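Side-chain contact in uroporphyrinogen III synthase (Thermus thermophilus, PDB 1WCW), which probably catalyses the ring closure of hydroxymethylbilane to uroporphyrinogen III, with inversion of the D ring, in tetrapyrrole biosynthesis: residues L145-L150 / Y155-L160. Sequence-based numbering, arbitrary orientation.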
ATOM      1  N   LEU A 145      12.220   6.933   5.356  1.00 16.67           N
ATOM      2  CA  LEU A 145      12.134   8.385   5.224  1.00 17.27           C
ATOM      3  C   LEU A 145      11.332   8.949   6.392  1.00 19.39           C
ATOM      4  O   LEU A 145      11.743   9.933   7.062  1.00 17.51           O
ATOM      5  CB  LEU A 145      11.529   8.717   3.862  1.00 20.19           C
ATOM      6  CG  LEU A 145      11.473  10.188   3.485  1.00 28.41           C
ATOM      7  CD1 LEU A 145      11.205  10.316   1.990  1.00 33.78           C
ATOM      8  CD2 LEU A 145      10.400  10.838   4.248  1.00 32.18           C
ATOM      9  N   LEU A 146      10.224   8.299   6.736  1.00 15.89           N
ATOM     10  CA  LEU A 146       9.380   8.743   7.806  1.00 15.43           C
ATOM     11  C   LEU A 146      10.050   8.562   9.118  1.00 14.63           C
ATOM     12  O   LEU A 146       9.983   9.450   9.987  1.00 14.96           O
ATOM     13  CB  LEU A 146       8.062   7.966   7.754  1.00 20.05           C
ATOM     14  CG  LEU A 146       6.742   8.639   7.996  1.00 28.11           C
ATOM     15  CD1 LEU A 146       6.693  10.010   7.273  1.00 20.10           C
ATOM     16  CD2 LEU A 146       5.625   7.730   7.417  1.00 15.93           C
ATOM     17  N   GLU A 147      10.655   7.383   9.344  1.00 14.58           N
ATOM     18  CA  GLU A 147      11.279   7.130  10.609  1.00 15.96           C
ATOM     19  C   GLU A 147      12.409   8.062  10.934  1.00 15.18           C
ATOM     20  O   GLU A 147      12.526   8.566  12.040  1.00 17.51           O
ATOM     21  CB  GLU A 147      11.768   5.679  10.703  1.00 18.93           C
ATOM     22  CG  GLU A 147      10.584   4.804  10.953  1.00 20.48           C
ATOM     23  CD  GLU A 147      10.875   3.565  11.819  1.00 32.88           C
ATOM     24  OE1 GLU A 147      11.595   3.623  12.854  1.00 38.40           O
ATOM     25  OE2 GLU A 147      10.341   2.506  11.486  1.00 26.23           O
ATOM     26  N   ASN A 148      13.187   8.362   9.920  1.00 14.60           N
ATOM     27  CA  ASN A 148      14.278   9.271  10.095  1.00 17.30           C
ATOM     28  C   ASN A 148      13.746  10.696  10.287  1.00 15.81           C
ATOM     29  O   ASN A 148      14.270  11.458  11.144  1.00 16.53           O
ATOM     30  CB  ASN A 148      15.217   9.170   8.893  1.00 22.71           C
ATOM     31  CG  ASN A 148      16.073   7.931   8.957  1.00 35.28           C
ATOM     32  OD1 ASN A 148      16.783   7.722   9.935  1.00 43.03           O
ATOM     33  ND2 ASN A 148      16.014   7.102   7.926  1.00 38.78           N
ATOM     34  N   ALA A 149      12.725  11.094   9.513  1.00 14.69           N
ATOM     35  CA  ALA A 149      12.182  12.446   9.718  1.00 13.68           C
ATOM     36  C   ALA A 149      11.593  12.622  11.135  1.00 14.47           C
ATOM     37  O   ALA A 149      11.788  13.671  11.763  1.00 12.42           O
ATOM     38  CB  ALA A 149      11.141  12.735   8.697  1.00 13.66           C
ATOM     39  N   LEU A 150      10.904  11.620  11.705  1.00 12.54           N
ATOM     40  CA  LEU A 150      10.355  11.769  13.041  1.00 13.49           C
ATOM     41  C   LEU A 150      11.492  11.999  14.017  1.00 12.19           C
ATOM     42  O   LEU A 150      11.356  12.840  14.932  1.00 14.16           O
ATOM     43  CB  LEU A 150       9.568  10.526  13.446  1.00 16.03           C
ATOM     44  CG  LEU A 150       8.208  10.458  12.755  1.00 13.34           C
ATOM     45  CD1 LEU A 150       7.674   9.062  12.969  1.00 14.98           C
ATOM     46  CD2 LEU A 150       7.269  11.552  13.269  1.00 14.14           C
ATOM     47  N   TYR A 155      11.440  13.461  18.031  1.00 14.66           N
ATOM     48  CA  TYR A 155      10.736  12.416  18.731  1.00 12.91           C
ATOM     49  C   TYR A 155      11.467  11.084  18.841  1.00 13.23           C
ATOM     50  O   TYR A 155      12.249  10.701  17.979  1.00 16.41           O
ATOM     51  CB  TYR A 155       9.418  12.096  17.966  1.00 12.98           C
ATOM     52  CG  TYR A 155       8.526  13.292  17.774  1.00 10.22           C
ATOM     53  CD1 TYR A 155       8.533  13.982  16.565  1.00 13.38           C
ATOM     54  CD2 TYR A 155       7.714  13.732  18.784  1.00 13.19           C
ATOM     55  CE1 TYR A 155       7.736  15.096  16.370  1.00 15.03           C
ATOM     56  CE2 TYR A 155       6.908  14.858  18.624  1.00 16.04           C
ATOM     57  CZ  TYR A 155       6.943  15.531  17.396  1.00 13.05           C
ATOM     58  OH  TYR A 155       6.158  16.674  17.245  1.00 19.15           O
ATOM     59  N   ARG A 156      11.123  10.412  19.918  1.00 15.76           N
ATOM     60  CA  ARG A 156      11.488   9.013  20.044  1.00 14.33           C
ATOM     61  C   ARG A 156      10.351   8.240  19.265  1.00 13.30           C
ATOM     62  O   ARG A 156       9.151   8.493  19.550  1.00 16.00           O
ATOM     63  CB  ARG A 156      11.453   8.557  21.477  1.00 16.87           C
ATOM     64  CG  ARG A 156      11.786   7.062  21.657  1.00 23.66           C
ATOM     65  CD  ARG A 156      11.845   6.681  23.161  1.00 32.95           C
ATOM     66  NE  ARG A 156      10.581   6.970  23.850  1.00 43.96           N
ATOM     67  CZ  ARG A 156      10.367   6.903  25.165  1.00 44.48           C
ATOM     68  NH1 ARG A 156       9.159   7.180  25.656  1.00 47.06           N
ATOM     69  NH2 ARG A 156      11.347   6.572  26.001  1.00 53.65           N
ATOM     70  N   VAL A 157      10.717   7.326  18.400  1.00 12.31           N
ATOM     71  CA  VAL A 157       9.709   6.587  17.600  1.00 11.99           C
ATOM     72  C   VAL A 157       9.231   5.335  18.324  1.00 13.01           C
ATOM     73  O   VAL A 157      10.066   4.549  18.817  1.00 17.94           O
ATOM     74  CB  VAL A 157      10.240   6.221  16.216  1.00 16.92           C
ATOM     75  CG1 VAL A 157       9.189   5.383  15.430  1.00 15.19           C
ATOM     76  CG2 VAL A 157      10.516   7.504  15.431  1.00 19.59           C
ATOM     77  N   LEU A 158       7.899   5.158  18.430  1.00 12.42           N
ATOM     78  CA  LEU A 158       7.287   3.959  19.044  1.00 12.52           C
ATOM     79  C   LEU A 158       6.602   3.253  17.862  1.00 12.64           C
ATOM     80  O   LEU A 158       5.564   3.669  17.417  1.00 12.08           O
ATOM     81  CB  LEU A 158       6.313   4.414  20.120  1.00 11.88           C
ATOM     82  CG  LEU A 158       5.398   3.292  20.653  1.00 15.10           C
ATOM     83  CD1 LEU A 158       6.231   2.259  21.446  1.00 22.32           C
ATOM     84  CD2 LEU A 158       4.370   3.915  21.513  1.00 16.01           C
ATOM     85  N   PRO A 159       7.206   2.201  17.310  1.00 11.17           N
ATOM     86  CA  PRO A 159       6.607   1.522  16.180  1.00 11.16           C
ATOM     87  C   PRO A 159       5.450   0.631  16.632  1.00 10.51           C
ATOM     88  O   PRO A 159       5.567  -0.028  17.682  1.00 12.85           O
ATOM     89  CB  PRO A 159       7.774   0.719  15.612  1.00 15.41           C
ATOM     90  CG  PRO A 159       8.566   0.384  16.870  1.00 18.52           C
ATOM     91  CD  PRO A 159       8.502   1.588  17.720  1.00 17.12           C
ATOM     92  N   LEU A 160       4.404   0.540  15.826  1.00 10.55           N
ATOM     93  CA  LEU A 160       3.275  -0.358  16.123  1.00 10.39           C
ATOM     94  C   LEU A 160       2.945  -1.058  14.845  1.00 10.82           C
ATOM     95  O   LEU A 160       2.520  -0.436  13.901  1.00 13.89           O
ATOM     96  CB  LEU A 160       2.057   0.442  16.583  1.00 13.49           C
ATOM     97  CG  LEU A 160       2.244   1.231  17.902  1.00 12.20           C
ATOM     98  CD1 LEU A 160       1.510   2.551  17.807  1.00 18.81           C
ATOM     99  CD2 LEU A 160       1.680   0.439  19.082  1.00 19.60           C
TER
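Leu150 and Val157 make the main apolar contact between helix and strand: CB of Leu150 sits 3.7 Å from CG2 of Val157, and the same methyl reaches Leu150 CD1 at 4.1 Å. The two side chains cross at about a right angle. With Val157 CG1 opposite the backbone N (chi1 177°), its two methyls divide the work, CG2 going to Leu150 and CG1 to Glu147. The other methyl of Leu150, CD2, lies more loosely beside the Tyr155 ring, 4.3 Å from Tyr155 CD1.

Among the polar groups, the backbone N of Tyr155 donates a hydrogen bond of 3.2 Å to Leu150 O. Leu150 O also lies at the edge of the tyrosine ring, near its plane, 3.5 Å from Tyr155 CD1. The bond spans the short turn in which helix 144-152 gives way to strand 155-167, the second half of a beta-alpha-beta unit that starts with strand 132-137; the new strand pairs in parallel with the first, with backbone hydrogen bonds between Ala134 and both Arg156 and Leu158. Far along the ring, Tyr155 OH is hydrogen-bonded to Pro128 O, tethering the phenol at its outer end.

Glu147, one helical turn before Leu150, bends at chi2 (-147°) and brings its carboxylate OE1 within 3.9 Å of Val157 CG1, a van der Waals contact at the partly exposed margin, where Glu147 also touches Leu136.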